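Local structure of pectate lyase/Amb allergen (Acidovorax citrulli, 4HWV) at residues Y45-R50 against I54-G59. The protein probably cleaves pectate as a calcium-dependent, secreted lyase of polysaccharide lyase family 1. Sequence-based numbering, arbitrary orientation.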
ATOM      1  N   TYR A  45       1.266  25.012  18.583  1.00  4.66           N
ATOM      2  CA  TYR A  45       2.432  24.578  17.821  1.00  4.25           C
ATOM      3  C   TYR A  45       2.044  24.042  16.449  1.00  4.62           C
ATOM      4  O   TYR A  45       0.945  23.494  16.266  1.00  5.96           O
ATOM      5  CB  TYR A  45       3.117  23.415  18.534  1.00  4.51           C
ATOM      6  CG  TYR A  45       3.384  23.556  20.020  1.00  4.67           C
ATOM      7  CD1 TYR A  45       4.615  23.989  20.487  1.00  5.27           C
ATOM      8  CD2 TYR A  45       2.422  23.183  20.965  1.00  4.86           C
ATOM      9  CE1 TYR A  45       4.883  24.062  21.853  1.00  6.02           C
ATOM     10  CE2 TYR A  45       2.676  23.241  22.327  1.00  5.21           C
ATOM     11  CZ  TYR A  45       3.911  23.685  22.753  1.00  5.77           C
ATOM     12  OH  TYR A  45       4.175  23.716  24.094  1.00  6.79           O
ATOM     13  N   THR A  46       2.954  24.171  15.490  1.00  4.94           N
ATOM     14  CA  THR A  46       2.830  23.480  14.205  1.00  5.38           C
ATOM     15  C   THR A  46       4.026  22.533  14.109  1.00  4.91           C
ATOM     16  O   THR A  46       5.172  22.966  14.235  1.00  6.33           O
ATOM     17  CB  THR A  46       2.828  24.457  13.029  1.00  6.52           C
ATOM     18  OG1 THR A  46       1.763  25.381  13.199  1.00  9.62           O
ATOM     19  CG2 THR A  46       2.651  23.716  11.704  1.00  6.34           C
ATOM     20  N   VAL A  47       3.750  21.238  13.919  1.00  4.24           N
ATOM     21  CA  VAL A  47       4.798  20.224  13.947  1.00  4.02           C
ATOM     22  C   VAL A  47       4.815  19.390  12.664  1.00  4.25           C
ATOM     23  O   VAL A  47       3.772  19.131  12.056  1.00  4.97           O
ATOM     24  CB  VAL A  47       4.620  19.298  15.190  1.00  4.06           C
ATOM     25  CG1 VAL A  47       4.644  20.138  16.466  1.00  5.36           C
ATOM     26  CG2 VAL A  47       3.342  18.485  15.129  1.00  4.75           C
ATOM     27  N   ALA A  48       6.012  18.964  12.274  1.00  4.26           N
ATOM     28  CA  ALA A  48       6.220  18.325  10.974  1.00  4.91           C
ATOM     29  C   ALA A  48       7.082  17.059  11.064  1.00  5.06           C
ATOM     30  O   ALA A  48       7.390  16.437  10.042  1.00  6.66           O
ATOM     31  CB  ALA A  48       6.837  19.319   9.972  1.00  5.85           C
ATOM     32  N   ASN A  49       7.468  16.668  12.279  1.00  4.00           N
ATOM     33  CA  ASN A  49       8.250  15.446  12.462  1.00  4.01           C
ATOM     34  C   ASN A  49       8.091  14.947  13.885  1.00  3.46           C
ATOM     35  O   ASN A  49       7.476  15.626  14.741  1.00  3.96           O
ATOM     36  CB  ASN A  49       9.735  15.670  12.087  1.00  4.70           C
ATOM     37  CG  ASN A  49      10.435  16.650  13.017  1.00  5.06           C
ATOM     38  OD1 ASN A  49      10.482  16.432  14.221  1.00  4.70           O
ATOM     39  ND2 ASN A  49      11.018  17.716  12.450  1.00  5.78           N
ATOM     40  N   ARG A  50       8.625  13.759  14.148  1.00  3.62           N
ATOM     41  CA  ARG A  50       8.425  13.096  15.420  1.00  3.86           C
ATOM     42  C   ARG A  50       9.002  13.892  16.596  1.00  3.36           C
ATOM     43  O   ARG A  50       8.396  13.959  17.674  1.00  3.96           O
ATOM     44  CB  ARG A  50       9.050  11.705  15.361  1.00  3.97           C
ATOM     45  CG  ARG A  50       8.908  10.878  16.656  1.00  3.80           C
ATOM     46  CD  ARG A  50       9.508   9.462  16.510  1.00  4.18           C
ATOM     47  NE  ARG A  50       9.364   8.697  17.743  1.00  3.75           N
ATOM     48  CZ  ARG A  50      10.171   8.834  18.798  1.00  3.56           C
ATOM     49  NH1 ARG A  50      11.193   9.701  18.756  1.00  4.81           N
ATOM     50  NH2 ARG A  50       9.943   8.118  19.903  1.00  4.58           N
ATOM     51  N   ILE A  54       6.745  15.384  19.718  1.00  4.09           N
ATOM     52  CA  ILE A  54       7.055  15.066  21.111  1.00  4.18           C
ATOM     53  C   ILE A  54       7.317  16.332  21.939  1.00  3.72           C
ATOM     54  O   ILE A  54       6.798  16.466  23.044  1.00  4.13           O
ATOM     55  CB  ILE A  54       8.226  14.070  21.201  1.00  4.92           C
ATOM     56  CG1 ILE A  54       7.773  12.709  20.679  1.00  5.73           C
ATOM     57  CG2 ILE A  54       8.760  13.965  22.645  1.00  4.91           C
ATOM     58  CD1 ILE A  54       8.928  11.772  20.336  1.00  6.91           C
ATOM     59  N   GLN A  55       8.104  17.279  21.418  1.00  3.89           N
ATOM     60  CA  GLN A  55       8.346  18.486  22.201  1.00  4.72           C
ATOM     61  C   GLN A  55       7.045  19.250  22.473  1.00  4.78           C
ATOM     62  O   GLN A  55       6.857  19.816  23.553  1.00  5.55           O
ATOM     63  CB  GLN A  55       9.372  19.413  21.539  1.00  5.48           C
ATOM     64  CG  GLN A  55      10.796  18.863  21.491  1.00  6.00           C
ATOM     65  CD  GLN A  55      11.399  18.519  22.851  1.00  5.63           C
ATOM     66  OE1 GLN A  55      10.849  18.833  23.916  1.00  5.83           O
ATOM     67  NE2 GLN A  55      12.544  17.847  22.813  1.00  5.98           N
ATOM     68  N   ALA A  56       6.134  19.279  21.510  1.00  4.42           N
ATOM     69  CA  ALA A  56       4.856  19.953  21.733  1.00  4.82           C
ATOM     70  C   ALA A  56       4.067  19.253  22.844  1.00  4.69           C
ATOM     71  O   ALA A  56       3.521  19.890  23.757  1.00  5.55           O
ATOM     72  CB  ALA A  56       4.058  20.024  20.439  1.00  5.60           C
ATOM     73  N   LEU A  57       4.032  17.927  22.789  1.00  4.38           N
ATOM     74  CA  LEU A  57       3.308  17.160  23.804  1.00  4.61           C
ATOM     75  C   LEU A  57       3.930  17.299  25.190  1.00  4.52           C
ATOM     76  O   LEU A  57       3.233  17.188  26.207  1.00  5.54           O
ATOM     77  CB  LEU A  57       3.260  15.680  23.400  1.00  4.95           C
ATOM     78  CG  LEU A  57       2.428  15.364  22.153  1.00  4.78           C
ATOM     79  CD1 LEU A  57       2.722  13.967  21.663  1.00  5.56           C
ATOM     80  CD2 LEU A  57       0.931  15.518  22.403  1.00  5.49           C
ATOM     81  N   TYR A  58       5.243  17.532  25.219  1.00  4.86           N
ATOM     82  CA  TYR A  58       6.001  17.588  26.467  1.00  4.98           C
ATOM     83  C   TYR A  58       6.341  19.029  26.877  1.00  5.03           C
ATOM     84  O   TYR A  58       7.113  19.252  27.808  1.00  5.91           O
ATOM     85  CB  TYR A  58       7.291  16.756  26.342  1.00  4.77           C
ATOM     86  CG  TYR A  58       7.084  15.255  26.476  1.00  5.16           C
ATOM     87  CD1 TYR A  58       6.341  14.540  25.536  1.00  5.13           C
ATOM     88  CD2 TYR A  58       7.640  14.552  27.543  1.00  6.57           C
ATOM     89  CE1 TYR A  58       6.145  13.175  25.660  1.00  6.16           C
ATOM     90  CE2 TYR A  58       7.464  13.174  27.665  1.00  6.74           C
ATOM     91  CZ  TYR A  58       6.706  12.496  26.719  1.00  6.39           C
ATOM     92  OH  TYR A  58       6.500  11.140  26.805  1.00  7.76           O
ATOM     93  N   GLY A  59       5.762  20.018  26.200  1.00  5.22           N
ATOM     94  CA  GLY A  59       6.034  21.407  26.543  1.00  5.90           C
ATOM     95  C   GLY A  59       7.515  21.727  26.554  1.00  6.07           C
ATOM     96  O   GLY A  59       8.014  22.441  27.434  1.00  7.11           O
TER
HETATM   97  O   HOH W   1       2.633  21.994  25.366  1.00  6.56           O
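With CG set anti to the carbonyl carbon (chi1 -48°), Tyr45 turns one face of its ring toward Ala56 CB of the following helix, while Arg50, with CG anti to the backbone N (chi1 -180°) and a straight chain to NE, carries its guanidinium out past Ile54, whose CD1 lies across one face. At Tyr45 the contact is a CH-pi interaction: Ala56 CB sits over the ring, 3.7 Å from the centroid and 19° off the normal, displaced toward the CG and CD2 side. Val47, two residues along the strand, brings CG1 to 4.0 Å from the same Ala56 CB, so the small methyl is held by an aromatic face and an aliphatic branch together. Farther out, Tyr45 OH gives its proton to a water 2.6 Å away, which in turn donates to Ala56 O at 2.8 Å. This bridge ties the phenol to the end of the helix, where Gly59 CA also approaches Tyr45 OH.

The first helical turn supplies the other half of the contact. Ile54 N donates to Arg50 O at 3.0 Å, nearly straight, and Ile54 CD1 comes within 3.5 Å of Arg50 NH1. Arg50 NH2 bonds to the carbonyls of Val158 and Gly68, and NE and NH1 are also engaged, so the whole guanidinium is held. Asn49 caps the helix start through OD1 to Glu52 N; Gly59, with positive phi, is the C-prime residue of the closing Schellman motif. Strand 44-47 pairs in parallel with 79-83, Ala56 touches Ile81 and Ile54 touches Ile161; this short helix thus closes the N-terminal end of the right-handed parallel beta-helix of family 1 pectate lyases.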